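Local coordinates for protein carboxypeptidase Y inhibitor (Saccharomyces cerevisiae, PDB 1WPX) that inhibits the yeast serine carboxypeptidase carboxypeptidase Y specifically and potently, and belongs to the phosphatidylethanolamine-binding protein family, at residues W189-P194 against V198-K203; L147-G152 against K184-W189; F110-E115 against H162-L167; D98-S101 against K106-E109. One frame throughout, in Å; residues are numbered along the deposited sequence.

Overall arrangement
Following the chain from its N terminus, contact 4 comes first and closes the short loop between the neighbouring strands 90-96 and 110-120. Strand 110-120 then opens contact 3, which spans 46 residues to reach strand 162-170; the two strands flank strand 90-96 in the antiparallel sheet. Contact 2 starts inside that span, at the end of strand 145-148, and closes beyond it at residues 184-189, so it crosses contact 3. Its last residue, Trp189, also begins contact 1, a short closure onto helix 198-203. Contacts 1, 2 and 4 lie on the same side of the chain's centre, and a salt bridge from Arg163 to Asp98 joins contact 3 to contact 4.

Contact 1: residues W189-P194 against V198-K203; sequences WGYGTP and VGKWAK
Trp189 and Tyr191, in the loop that leads into helix 198-203, lay their rings against that short helix, beside the antiparallel sheet of the phosphatidylethanolamine-binding protein fold. The indole of Trp189 has the backbone N of Val198 over the centre of one face, 3.9 Å above the plane. Branch CG1 of Val198 reaches the benzene end of the same indole, 3.6 Å from Trp189 CH2. Next to it, the Trp189 and Trp201 rings meet obliquely, centroids 5.5 Å apart and planes at 49°, with Trp189 CZ3 3.6 Å from Trp201 CE3. Trp201 comes to both loop rings because its CG stands anti to the backbone N (chi1 -171°). Each indole is also held by its nitrogen: Trp189 NE1 bonds to Thr95 OG1, and Trp201 NE1 to Ser181 O.

Nearer the surface, Lys200 CG sits over one face of the Tyr191 ring in a CH-pi contact, 3.9 Å from the centroid. The lysine chain bends at chi2 (67°), and its terminal amine leads away from the loop. Tyr191 OH makes a weak hydrogen bond to Glu204 OE2; at the indole edge of Trp201, the same oxygen lies in the ring plane, 3.5 Å from Trp201 CD1.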
loop_
_atom_site.group_PDB
_atom_site.type_symbol
_atom_site.label_atom_id
_atom_site.label_comp_id
_atom_site.label_asym_id
_atom_site.label_seq_id
_atom_site.Cartn_x
_atom_site.Cartn_y
_atom_site.Cartn_z
ATOM N N TRP B 189 27.420 -17.048 -16.161
ATOM C CA TRP B 189 27.641 -16.139 -17.279
ATOM C C TRP B 189 28.892 -16.602 -18.017
ATOM O O TRP B 189 29.612 -15.803 -18.622
ATOM C CB TRP B 189 27.813 -14.691 -16.787
ATOM C CG TRP B 189 26.510 -13.996 -16.497
ATOM C CD1 TRP B 189 25.516 -14.426 -15.663
ATOM C CD2 TRP B 189 26.043 -12.766 -17.072
ATOM N NE1 TRP B 189 24.461 -13.546 -15.687
ATOM C CE2 TRP B 189 24.756 -12.520 -16.542
ATOM C CE3 TRP B 189 26.587 -11.850 -17.984
ATOM C CZ2 TRP B 189 24.003 -11.396 -16.894
ATOM C CZ3 TRP B 189 25.837 -10.730 -18.335
ATOM C CH2 TRP B 189 24.558 -10.517 -17.789
ATOM N N GLY B 190 29.139 -17.908 -17.947
ATOM C CA GLY B 190 30.287 -18.494 -18.611
ATOM C C GLY B 190 31.633 -18.109 -18.032
ATOM O O GLY B 190 32.645 -18.187 -18.723
ATOM N N TYR B 191 31.660 -17.699 -16.769
ATOM C CA TYR B 191 32.911 -17.309 -16.127
ATOM C C TYR B 191 33.542 -18.454 -15.346
ATOM O O TYR B 191 34.658 -18.324 -14.846
ATOM C CB TYR B 191 32.680 -16.121 -15.189
ATOM C CG TYR B 191 32.579 -14.792 -15.899
ATOM C CD1 TYR B 191 33.722 -14.103 -16.288
ATOM C CD2 TYR B 191 31.340 -14.237 -16.206
ATOM C CE1 TYR B 191 33.636 -12.893 -16.967
ATOM C CE2 TYR B 191 31.243 -13.027 -16.888
ATOM C CZ TYR B 191 32.394 -12.361 -17.267
ATOM O OH TYR B 191 32.301 -11.173 -17.956
ATOM N N GLY B 192 32.831 -19.571 -15.236
ATOM C CA GLY B 192 33.370 -20.707 -14.508
ATOM C C GLY B 192 33.260 -20.593 -12.995
ATOM O O GLY B 192 32.701 -21.478 -12.347
ATOM N N THR B 193 33.792 -19.515 -12.424
ATOM C CA THR B 193 33.739 -19.317 -10.976
ATOM C C THR B 193 32.310 -19.076 -10.478
ATOM O O THR B 193 31.466 -18.565 -11.210
ATOM C CB THR B 193 34.624 -18.132 -10.546
ATOM O OG1 THR B 193 34.203 -16.945 -11.225
ATOM C CG2 THR B 193 36.072 -18.409 -10.888
ATOM N N PRO B 194 32.022 -19.457 -9.221
ATOM C CA PRO B 194 30.689 -19.279 -8.630
ATOM C C PRO B 194 30.421 -17.847 -8.166
ATOM O O PRO B 194 31.351 -17.110 -7.816
ATOM C CB PRO B 194 30.693 -20.258 -7.449
ATOM C CG PRO B 194 31.764 -21.248 -7.805
ATOM C CD PRO B 194 32.826 -20.363 -8.388
ATOM N N VAL B 198 26.544 -10.303 -13.839
ATOM C CA VAL B 198 26.370 -8.920 -14.274
ATOM C C VAL B 198 27.414 -7.968 -13.715
ATOM O O VAL B 198 27.862 -7.061 -14.410
ATOM C CB VAL B 198 24.958 -8.377 -13.915
ATOM C CG1 VAL B 198 23.904 -9.320 -14.434
ATOM C CG2 VAL B 198 24.814 -8.199 -12.419
ATOM N N GLY B 199 27.799 -8.173 -12.460
ATOM C CA GLY B 199 28.786 -7.305 -11.848
ATOM C C GLY B 199 30.101 -7.346 -12.596
ATOM O O GLY B 199 30.627 -6.309 -12.986
ATOM N N LYS B 200 30.622 -8.552 -12.791
ATOM C CA LYS B 200 31.880 -8.773 -13.499
ATOM C C LYS B 200 31.808 -8.243 -14.933
ATOM O O LYS B 200 32.626 -7.414 -15.349
ATOM C CB LYS B 200 32.189 -10.271 -13.529
ATOM C CG LYS B 200 33.482 -10.651 -14.227
ATOM C CD LYS B 200 34.677 -10.134 -13.449
ATOM C CE LYS B 200 35.985 -10.715 -13.961
ATOM N NZ LYS B 200 37.123 -10.249 -13.114
ATOM N N TRP B 201 30.817 -8.731 -15.674
ATOM C CA TRP B 201 30.608 -8.355 -17.069
ATOM C C TRP B 201 30.359 -6.864 -17.293
ATOM O O TRP B 201 30.867 -6.288 -18.255
ATOM C CB TRP B 201 29.436 -9.152 -17.645
ATOM C CG TRP B 201 29.267 -9.003 -19.119
ATOM C CD1 TRP B 201 30.047 -9.553 -20.093
ATOM C CD2 TRP B 201 28.240 -8.265 -19.797
ATOM N NE1 TRP B 201 29.567 -9.210 -21.337
ATOM C CE2 TRP B 201 28.460 -8.419 -21.183
ATOM C CE3 TRP B 201 27.155 -7.491 -19.368
ATOM C CZ2 TRP B 201 27.636 -7.826 -22.142
ATOM C CZ3 TRP B 201 26.336 -6.901 -20.322
ATOM C CH2 TRP B 201 26.581 -7.074 -21.693
ATOM N N ALA B 202 29.574 -6.242 -16.418
ATOM C CA ALA B 202 29.266 -4.822 -16.559
ATOM C C ALA B 202 30.499 -3.949 -16.368
ATOM O O ALA B 202 30.649 -2.920 -17.029
ATOM C CB ALA B 202 28.184 -4.418 -15.567
ATOM N N LYS B 203 31.379 -4.360 -15.461
ATOM C CA LYS B 203 32.591 -3.603 -15.188
ATOM C C LYS B 203 33.613 -3.680 -16.310
ATOM O O LYS B 203 34.149 -2.656 -16.731
ATOM C CB LYS B 203 33.233 -4.074 -13.881
ATOM C CG LYS B 203 32.712 -3.353 -12.655
ATOM C CD LYS B 203 33.039 -1.858 -12.726
ATOM C CE LYS B 203 32.452 -1.083 -11.539
ATOM N NZ LYS B 203 32.775 0.378 -11.582
#

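Contact 2: residues L147-G152 against K184-W189; sequences LIEYMG and KDRPNW
Arg186 and Glu149 form an ion pair without a directed hydrogen bond: Glu149 OE2 is 2.9 Å from Arg186 NH1, yet it lies well out of the guanidinium plane and no N-H points at it. The carboxylate and guanidinium planes are 53° apart, and the two side chains cross at about a right angle. Glu149 achieves this by placing CG between its backbone N and carbonyl carbon (chi1 58°) and bending again at chi2, which carries the acid back over NH1. Its own carbonyl oxygen approaches the edge of the same guanidinium, but at an angle too poor for a hydrogen bond.

Arg186 reaches across with its chain extended from CG to NE. Met151 CB covers one face of the guanidinium, 3.5 Å above the plane and displaced toward the rim, while the sulfur comes close to NH2. Ile148 CG2 meets the edge in the plane, 3.7 Å from Arg186 NE. The backbone of Arg186 opens a type II turn closed by Trp189 N bonding to Arg186 O at 2.7 Å. On the opposing segment, Leu147 and Ile148 form a classic beta bulge facing Val114 of strand 110-120.

One arginine thus joins the loop before helix 198-203 to the end of strand 145-148; with no N-H directed at OE2, the pairing with Glu149 is electrostatic rather than a bidentate salt bridge, and apolar packing accompanies it.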
loop_
_atom_site.group_PDB
_atom_site.type_symbol
_atom_site.label_atom_id
_atom_site.label_comp_id
_atom_site.label_asym_id
_atom_site.label_seq_id
_atom_site.Cartn_x
_atom_site.Cartn_y
_atom_site.Cartn_z
ATOM N N LEU B 147 22.203 -10.420 -27.238
ATOM C CA LEU B 147 23.367 -11.279 -27.076
ATOM C C LEU B 147 22.947 -12.608 -26.459
ATOM O O LEU B 147 23.514 -13.651 -26.771
ATOM C CB LEU B 147 24.414 -10.621 -26.172
ATOM C CG LEU B 147 25.027 -9.292 -26.616
ATOM C CD1 LEU B 147 26.161 -8.929 -25.667
ATOM C CD2 LEU B 147 25.534 -9.399 -28.041
ATOM N N ILE B 148 21.954 -12.560 -25.575
ATOM C CA ILE B 148 21.448 -13.757 -24.907
ATOM C C ILE B 148 19.921 -13.752 -24.921
ATOM O O ILE B 148 19.295 -13.051 -24.128
ATOM C CB ILE B 148 21.933 -13.814 -23.440
ATOM C CG1 ILE B 148 23.461 -13.919 -23.397
ATOM C CG2 ILE B 148 21.284 -14.981 -22.720
ATOM C CD1 ILE B 148 24.020 -15.184 -24.016
ATOM N N GLU B 149 19.322 -14.530 -25.818
ATOM C CA GLU B 149 17.866 -14.581 -25.918
ATOM C C GLU B 149 17.194 -14.829 -24.566
ATOM O O GLU B 149 17.774 -15.442 -23.669
ATOM C CB GLU B 149 17.430 -15.642 -26.941
ATOM C CG GLU B 149 17.913 -17.072 -26.675
ATOM C CD GLU B 149 19.439 -17.238 -26.728
ATOM O OE1 GLU B 149 20.093 -16.594 -27.584
ATOM O OE2 GLU B 149 19.982 -18.034 -25.922
ATOM N N TYR B 150 15.968 -14.333 -24.424
ATOM C CA TYR B 150 15.221 -14.476 -23.183
ATOM C C TYR B 150 14.842 -15.905 -22.824
ATOM O O TYR B 150 14.456 -16.699 -23.680
ATOM C CB TYR B 150 13.933 -13.651 -23.232
ATOM C CG TYR B 150 13.100 -13.755 -21.969
ATOM C CD1 TYR B 150 13.413 -12.996 -20.842
ATOM C CD2 TYR B 150 12.014 -14.626 -21.891
ATOM C CE1 TYR B 150 12.664 -13.099 -19.663
ATOM C CE2 TYR B 150 11.260 -14.741 -20.721
ATOM C CZ TYR B 150 11.591 -13.972 -19.611
ATOM O OH TYR B 150 10.851 -14.061 -18.451
ATOM N N MET B 151 14.944 -16.205 -21.536
ATOM C CA MET B 151 14.573 -17.503 -20.997
ATOM C C MET B 151 13.941 -17.257 -19.626
ATOM O O MET B 151 14.602 -16.758 -18.715
ATOM C CB MET B 151 15.792 -18.401 -20.846
ATOM C CG MET B 151 15.413 -19.827 -20.521
ATOM S SD MET B 151 16.822 -20.913 -20.350
ATOM C CE MET B 151 16.928 -20.994 -18.548
ATOM N N GLY B 152 12.660 -17.595 -19.493
ATOM C CA GLY B 152 11.954 -17.391 -18.242
ATOM C C GLY B 152 12.464 -18.182 -17.051
ATOM O O GLY B 152 13.318 -19.057 -17.198
ATOM N N LYS B 184 30.176 -16.829 -22.750
ATOM C CA LYS B 184 30.286 -18.263 -23.022
ATOM C C LYS B 184 28.903 -18.900 -23.018
ATOM O O LYS B 184 28.428 -19.389 -24.042
ATOM C CB LYS B 184 31.173 -18.916 -21.959
ATOM C CG LYS B 184 31.414 -20.417 -22.132
ATOM C CD LYS B 184 32.368 -20.939 -21.050
ATOM C CE LYS B 184 32.815 -22.375 -21.308
ATOM N NZ LYS B 184 33.883 -22.806 -20.346
ATOM N N ASP B 185 28.269 -18.898 -21.851
ATOM C CA ASP B 185 26.924 -19.431 -21.710
ATOM C C ASP B 185 26.293 -18.935 -20.412
ATOM O O ASP B 185 26.872 -18.102 -19.713
ATOM C CB ASP B 185 26.918 -20.965 -21.806
ATOM C CG ASP B 185 27.710 -21.629 -20.710
ATOM O OD1 ASP B 185 28.792 -21.113 -20.353
ATOM O OD2 ASP B 185 27.252 -22.683 -20.219
ATOM N N ARG B 186 25.113 -19.452 -20.092
ATOM C CA ARG B 186 24.354 -19.017 -18.924
ATOM C C ARG B 186 24.908 -19.257 -17.521
ATOM O O ARG B 186 25.164 -18.300 -16.786
ATOM C CB ARG B 186 22.932 -19.549 -19.065
ATOM C CG ARG B 186 22.372 -19.089 -20.397
ATOM C CD ARG B 186 20.918 -19.388 -20.620
ATOM N NE ARG B 186 20.371 -18.416 -21.560
ATOM C CZ ARG B 186 19.373 -18.664 -22.394
ATOM N NH1 ARG B 186 18.941 -17.716 -23.210
ATOM N NH2 ARG B 186 18.815 -19.869 -22.418
ATOM N N PRO B 187 25.093 -20.521 -17.116
ATOM C CA PRO B 187 25.630 -20.699 -15.763
ATOM C C PRO B 187 26.906 -19.886 -15.533
ATOM O O PRO B 187 27.869 -19.990 -16.293
ATOM C CB PRO B 187 25.850 -22.210 -15.672
ATOM C CG PRO B 187 25.948 -22.649 -17.115
ATOM C CD PRO B 187 24.907 -21.817 -17.788
ATOM N N ASN B 188 26.889 -19.071 -14.481
ATOM C CA ASN B 188 28.008 -18.205 -14.107
ATOM C C ASN B 188 28.337 -17.208 -15.212
ATOM O O ASN B 188 29.399 -16.583 -15.197
ATOM C CB ASN B 188 29.265 -19.023 -13.790
ATOM C CG ASN B 188 28.987 -20.192 -12.874
ATOM O OD1 ASN B 188 28.623 -21.276 -13.329
ATOM N ND2 ASN B 188 29.147 -19.978 -11.574
ATOM N N TRP B 189 27.420 -17.048 -16.161
ATOM C CA TRP B 189 27.641 -16.139 -17.279
ATOM C C TRP B 189 28.892 -16.602 -18.017
ATOM O O TRP B 189 29.612 -15.803 -18.622
ATOM C CB TRP B 189 27.813 -14.691 -16.787
ATOM C CG TRP B 189 26.510 -13.996 -16.497
ATOM C CD1 TRP B 189 25.516 -14.426 -15.663
ATOM C CD2 TRP B 189 26.043 -12.766 -17.072
ATOM N NE1 TRP B 189 24.461 -13.546 -15.687
ATOM C CE2 TRP B 189 24.756 -12.520 -16.542
ATOM C CE3 TRP B 189 26.587 -11.850 -17.984
ATOM C CZ2 TRP B 189 24.003 -11.396 -16.894
ATOM C CZ3 TRP B 189 25.837 -10.730 -18.335
ATOM C CH2 TRP B 189 24.558 -10.517 -17.789
#

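Contact 3: residues F110-E115 against H162-L167; sequences FCHLVE and HRYVFL. With SO4 (sulfate ion), chain G.
His112 and Tyr164 meet across strand 90-96, reaching from strands 110-120 and 162-170 on its two sides in the sheet of the phosphatidylethanolamine-binding protein fold. Their rings make an offset edge-to-face pair: the edge of Tyr164 is turned toward the face of His112, with centroids 5.6 Å apart and planes at 76°. Tyr164 CE1 makes the closest approach, 3.8 Å from His112 NE2. On the other side of the imidazole plane lies Phe110, with CD1 3.6 Å above the His112 ring and displaced toward its rim. His112 and Leu113 form a classic beta bulge opposite Met94.

The rings gather round a sulfate, probably from the crystallisation liquor. His112 NE2 donates to sulfate O4 at 2.7 Å in a nearly straight bond (165°), while the other ring nitrogen, ND1, bonds to Met151 O; the two bonds together fix the rotation of the imidazole. Tyr164 OH adds a longer bond of 3.3 Å to sulfate O2, and Ala154 N gives another to the ion. His162 turns its ring edge to the ion, with O3 in the plane, but its ND1 is hydrogen-bonded to Asp96.

The arrangement is consistent with the anion-binding pocket known from relatives, which can hold phosphate or phosphate-like groups. Phe110 closes one flank: with CG swung anti to the backbone N (chi1 -172°), it presents the flat of its ring to the ion, and sulfate O1 stands 3.5 Å above the centre of that Phe110 ring.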
loop_
_atom_site.group_PDB
_atom_site.type_symbol
_atom_site.label_atom_id
_atom_site.label_comp_id
_atom_site.label_asym_id
_atom_site.label_seq_id
_atom_site.Cartn_x
_atom_site.Cartn_y
_atom_site.Cartn_z
ATOM N N PHE B 110 22.780 -16.883 -13.218
ATOM C CA PHE B 110 22.383 -17.605 -14.412
ATOM C C PHE B 110 21.839 -16.521 -15.350
ATOM O O PHE B 110 20.918 -15.777 -14.997
ATOM C CB PHE B 110 21.303 -18.625 -14.048
ATOM C CG PHE B 110 20.939 -19.558 -15.164
ATOM C CD1 PHE B 110 20.022 -19.179 -16.136
ATOM C CD2 PHE B 110 21.496 -20.830 -15.227
ATOM C CE1 PHE B 110 19.659 -20.057 -17.155
ATOM C CE2 PHE B 110 21.139 -21.714 -16.242
ATOM C CZ PHE B 110 20.217 -21.327 -17.206
ATOM N N CYS B 111 22.430 -16.425 -16.536
ATOM C CA CYS B 111 22.047 -15.411 -17.509
ATOM C C CYS B 111 20.732 -15.715 -18.226
ATOM O O CYS B 111 20.636 -16.653 -19.017
ATOM C CB CYS B 111 23.179 -15.228 -18.524
ATOM S SG CYS B 111 23.102 -13.687 -19.442
ATOM N N HIS B 112 19.724 -14.895 -17.955
ATOM C CA HIS B 112 18.412 -15.078 -18.550
ATOM C C HIS B 112 18.143 -14.195 -19.763
ATOM O O HIS B 112 17.382 -14.570 -20.662
ATOM C CB HIS B 112 17.334 -14.833 -17.490
ATOM C CG HIS B 112 17.107 -16.000 -16.582
ATOM N ND1 HIS B 112 16.317 -17.072 -16.935
ATOM C CD2 HIS B 112 17.591 -16.279 -15.349
ATOM C CE1 HIS B 112 16.323 -17.962 -15.958
ATOM N NE2 HIS B 112 17.089 -17.505 -14.984
ATOM N N LEU B 113 18.770 -13.027 -19.800
ATOM C CA LEU B 113 18.534 -12.110 -20.901
ATOM C C LEU B 113 19.569 -11.003 -20.941
ATOM O O LEU B 113 20.071 -10.568 -19.901
ATOM C CB LEU B 113 17.122 -11.528 -20.761
ATOM C CG LEU B 113 16.530 -10.472 -21.700
ATOM C CD1 LEU B 113 17.060 -9.112 -21.328
ATOM C CD2 LEU B 113 16.832 -10.822 -23.146
ATOM N N VAL B 114 19.893 -10.571 -22.158
ATOM C CA VAL B 114 20.855 -9.501 -22.393
ATOM C C VAL B 114 20.578 -8.856 -23.742
ATOM O O VAL B 114 20.944 -9.398 -24.775
ATOM C CB VAL B 114 22.311 -10.009 -22.406
ATOM C CG1 VAL B 114 23.242 -8.882 -22.825
ATOM C CG2 VAL B 114 22.706 -10.502 -21.037
ATOM N N GLU B 115 19.921 -7.702 -23.718
ATOM C CA GLU B 115 19.593 -6.957 -24.928
ATOM C C GLU B 115 20.433 -5.688 -24.962
ATOM O O GLU B 115 20.508 -4.963 -23.965
ATOM C CB GLU B 115 18.124 -6.568 -24.920
ATOM C CG GLU B 115 17.283 -7.281 -25.930
ATOM C CD GLU B 115 15.925 -6.643 -26.047
ATOM O OE1 GLU B 115 15.178 -6.663 -25.045
ATOM O OE2 GLU B 115 15.614 -6.111 -27.135
ATOM N N HIS B 162 13.739 -17.813 -5.950
ATOM C CA HIS B 162 14.934 -17.227 -6.548
ATOM C C HIS B 162 14.670 -15.767 -6.869
ATOM O O HIS B 162 13.533 -15.373 -7.144
ATOM C CB HIS B 162 15.304 -17.920 -7.862
ATOM C CG HIS B 162 15.758 -19.336 -7.709
ATOM N ND1 HIS B 162 16.293 -20.055 -8.756
ATOM C CD2 HIS B 162 15.759 -20.167 -6.642
ATOM C CE1 HIS B 162 16.606 -21.268 -8.340
ATOM N NE2 HIS B 162 16.291 -21.362 -7.061
ATOM N N ARG B 163 15.730 -14.970 -6.847
ATOM C CA ARG B 163 15.621 -13.562 -7.189
ATOM C C ARG B 163 15.871 -13.417 -8.689
ATOM O O ARG B 163 16.886 -13.889 -9.209
ATOM C CB ARG B 163 16.650 -12.736 -6.418
ATOM C CG ARG B 163 16.294 -12.498 -4.966
ATOM C CD ARG B 163 17.472 -11.930 -4.202
ATOM N NE ARG B 163 18.604 -12.846 -4.226
ATOM C CZ ARG B 163 19.791 -12.580 -3.694
ATOM N NH1 ARG B 163 20.003 -11.415 -3.088
ATOM N NH2 ARG B 163 20.771 -13.474 -3.777
ATOM N N TYR B 164 14.930 -12.787 -9.383
ATOM C CA TYR B 164 15.060 -12.550 -10.814
ATOM C C TYR B 164 15.221 -11.045 -10.964
ATOM O O TYR B 164 14.248 -10.290 -10.876
ATOM C CB TYR B 164 13.820 -13.078 -11.526
ATOM C CG TYR B 164 13.783 -14.582 -11.470
ATOM C CD1 TYR B 164 14.643 -15.341 -12.272
ATOM C CD2 TYR B 164 12.980 -15.250 -10.542
ATOM C CE1 TYR B 164 14.712 -16.723 -12.151
ATOM C CE2 TYR B 164 13.042 -16.640 -10.408
ATOM C CZ TYR B 164 13.916 -17.369 -11.216
ATOM O OH TYR B 164 14.024 -18.731 -11.077
ATOM N N VAL B 165 16.466 -10.625 -11.185
ATOM C CA VAL B 165 16.811 -9.210 -11.276
ATOM C C VAL B 165 17.007 -8.569 -12.653
ATOM O O VAL B 165 17.837 -9.002 -13.447
ATOM C CB VAL B 165 18.084 -8.935 -10.438
ATOM C CG1 VAL B 165 18.295 -7.442 -10.264
ATOM C CG2 VAL B 165 17.965 -9.620 -9.084
ATOM N N PHE B 166 16.234 -7.516 -12.916
ATOM C CA PHE B 166 16.352 -6.767 -14.161
ATOM C C PHE B 166 17.247 -5.560 -13.892
ATOM O O PHE B 166 17.084 -4.877 -12.877
ATOM C CB PHE B 166 14.987 -6.276 -14.646
ATOM C CG PHE B 166 14.103 -7.364 -15.167
ATOM C CD1 PHE B 166 13.068 -7.875 -14.386
ATOM C CD2 PHE B 166 14.297 -7.879 -16.447
ATOM C CE1 PHE B 166 12.237 -8.879 -14.875
ATOM C CE2 PHE B 166 13.473 -8.882 -16.942
ATOM C CZ PHE B 166 12.437 -9.385 -16.154
ATOM N N LEU B 167 18.196 -5.308 -14.792
ATOM C CA LEU B 167 19.109 -4.175 -14.650
ATOM C C LEU B 167 19.255 -3.407 -15.961
ATOM O O LEU B 167 19.462 -4.004 -17.024
ATOM C CB LEU B 167 20.493 -4.640 -14.185
ATOM C CG LEU B 167 20.574 -5.435 -12.882
ATOM C CD1 LEU B 167 20.514 -6.913 -13.202
ATOM C CD2 LEU B 167 21.865 -5.129 -12.161
HETATM S S SO4 G . 17.024 -20.368 -13.163
HETATM O O1 SO4 G . 17.700 -21.100 -14.249
HETATM O O2 SO4 G . 15.647 -20.042 -13.581
HETATM O O3 SO4 G . 16.992 -21.210 -11.952
HETATM O O4 SO4 G . 17.767 -19.129 -12.874
#

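Contact 4: residues D98-S101 against K106-E109; sequences DAPS and KWSE
Ala99 and Ser108 bring their backbones together, CA atoms 4.7 Å apart, where the loop between strands 90-96 and 110-120 folds back on itself. The peptide bond between Ala99 and Pro100 is cis. A single hydrogen bond joins the two segments: Trp107 N donates to Ala99 O over 3.3 Å at 136°, and the nitrogen stands 37° out of the carbonyl plane. Ser108 N is also near this oxygen, though poorly angled for bonding.

Pro100 packs against the indole of Trp107. It meets the ring obliquely, the two side chains crossing at about a right angle, with Pro100 CD 3.6 Å from Trp107 CE3 and Pro100 CB also against the benzene end. With CG anti to its carbonyl carbon (chi1 -48°), Trp107 swings the indole to the proline, while Ala99 CB takes its share of the packing, 4.3 Å from Trp107 CB. Ser108 directs its hydroxyl instead to Pro97 O.

Asp98, Ala99 and Pro100 end the Asp-Pro-Asp-x-Pro sequence characteristic of this family, and Asp98 forms a salt bridge with Arg163. One bent backbone bond, the Ser108 hydroxyl on Pro97 O and the apolar packing of Ala99 and Pro100 on Trp107 hold the loop jointly, so no single interaction closes it.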
loop_
_atom_site.group_PDB
_atom_site.type_symbol
_atom_site.label_atom_id
_atom_site.label_comp_id
_atom_site.label_asym_id
_atom_site.label_seq_id
_atom_site.Cartn_x
_atom_site.Cartn_y
_atom_site.Cartn_z
ATOM N N ASP B 98 20.556 -16.706 -7.498
ATOM C CA ASP B 98 20.195 -17.819 -6.627
ATOM C C ASP B 98 20.005 -19.111 -7.423
ATOM O O ASP B 98 18.961 -19.765 -7.346
ATOM C CB ASP B 98 18.917 -17.479 -5.851
ATOM C CG ASP B 98 19.044 -16.189 -5.066
ATOM O OD1 ASP B 98 20.080 -16.001 -4.393
ATOM O OD2 ASP B 98 18.109 -15.367 -5.118
ATOM N N ALA B 99 21.030 -19.466 -8.191
ATOM C CA ALA B 99 21.000 -20.670 -9.006
ATOM C C ALA B 99 22.125 -21.604 -8.571
ATOM O O ALA B 99 23.282 -21.199 -8.495
ATOM C CB ALA B 99 21.155 -20.304 -10.466
ATOM N N PRO B 100 21.795 -22.868 -8.266
ATOM C CA PRO B 100 20.450 -23.450 -8.306
ATOM C C PRO B 100 19.556 -23.041 -7.130
ATOM O O PRO B 100 18.362 -23.331 -7.126
ATOM C CB PRO B 100 20.734 -24.944 -8.315
ATOM C CG PRO B 100 21.929 -25.031 -7.414
ATOM C CD PRO B 100 22.792 -23.887 -7.894
ATOM N N SER B 101 20.135 -22.376 -6.135
ATOM C CA SER B 101 19.372 -21.945 -4.969
ATOM C C SER B 101 20.048 -20.766 -4.280
ATOM O O SER B 101 21.159 -20.375 -4.635
ATOM C CB SER B 101 19.252 -23.089 -3.965
ATOM O OG SER B 101 20.493 -23.295 -3.301
ATOM N N LYS B 106 26.637 -23.061 -7.210
ATOM C CA LYS B 106 27.404 -23.746 -8.242
ATOM C C LYS B 106 27.186 -23.079 -9.600
ATOM O O LYS B 106 28.058 -23.117 -10.467
ATOM C CB LYS B 106 26.998 -25.228 -8.306
ATOM C CG LYS B 106 27.424 -25.964 -9.581
ATOM C CD LYS B 106 28.940 -25.975 -9.791
ATOM C CE LYS B 106 29.644 -26.910 -8.814
ATOM N NZ LYS B 106 29.242 -28.335 -9.009
ATOM N N TRP B 107 26.021 -22.462 -9.778
ATOM C CA TRP B 107 25.701 -21.790 -11.033
ATOM C C TRP B 107 25.289 -20.340 -10.807
ATOM O O TRP B 107 24.739 -19.704 -11.704
ATOM C CB TRP B 107 24.563 -22.521 -11.750
ATOM C CG TRP B 107 24.752 -23.998 -11.827
ATOM C CD1 TRP B 107 25.909 -24.661 -12.121
ATOM C CD2 TRP B 107 23.751 -25.005 -11.635
ATOM N NE1 TRP B 107 25.691 -26.018 -12.125
ATOM C CE2 TRP B 107 24.374 -26.258 -11.830
ATOM C CE3 TRP B 107 22.385 -24.971 -11.319
ATOM C CZ2 TRP B 107 23.679 -27.466 -11.720
ATOM C CZ3 TRP B 107 21.694 -26.177 -11.209
ATOM C CH2 TRP B 107 22.345 -27.406 -11.411
ATOM N N SER B 108 25.565 -19.828 -9.611
ATOM C CA SER B 108 25.195 -18.464 -9.249
ATOM C C SER B 108 25.361 -17.483 -10.398
ATOM O O SER B 108 26.416 -17.413 -11.042
ATOM C CB SER B 108 26.002 -17.982 -8.041
ATOM O OG SER B 108 25.482 -16.752 -7.543
ATOM N N GLU B 109 24.295 -16.718 -10.619
ATOM C CA GLU B 109 24.212 -15.739 -11.685
ATOM C C GLU B 109 24.029 -16.507 -12.975
ATOM O O GLU B 109 24.977 -16.788 -13.697
ATOM C CB GLU B 109 25.462 -14.861 -11.722
ATOM C CG GLU B 109 25.472 -13.796 -10.627
ATOM C CD GLU B 109 24.984 -12.433 -11.101
ATOM O OE1 GLU B 109 24.214 -12.375 -12.082
ATOM O OE2 GLU B 109 25.371 -11.418 -10.480
#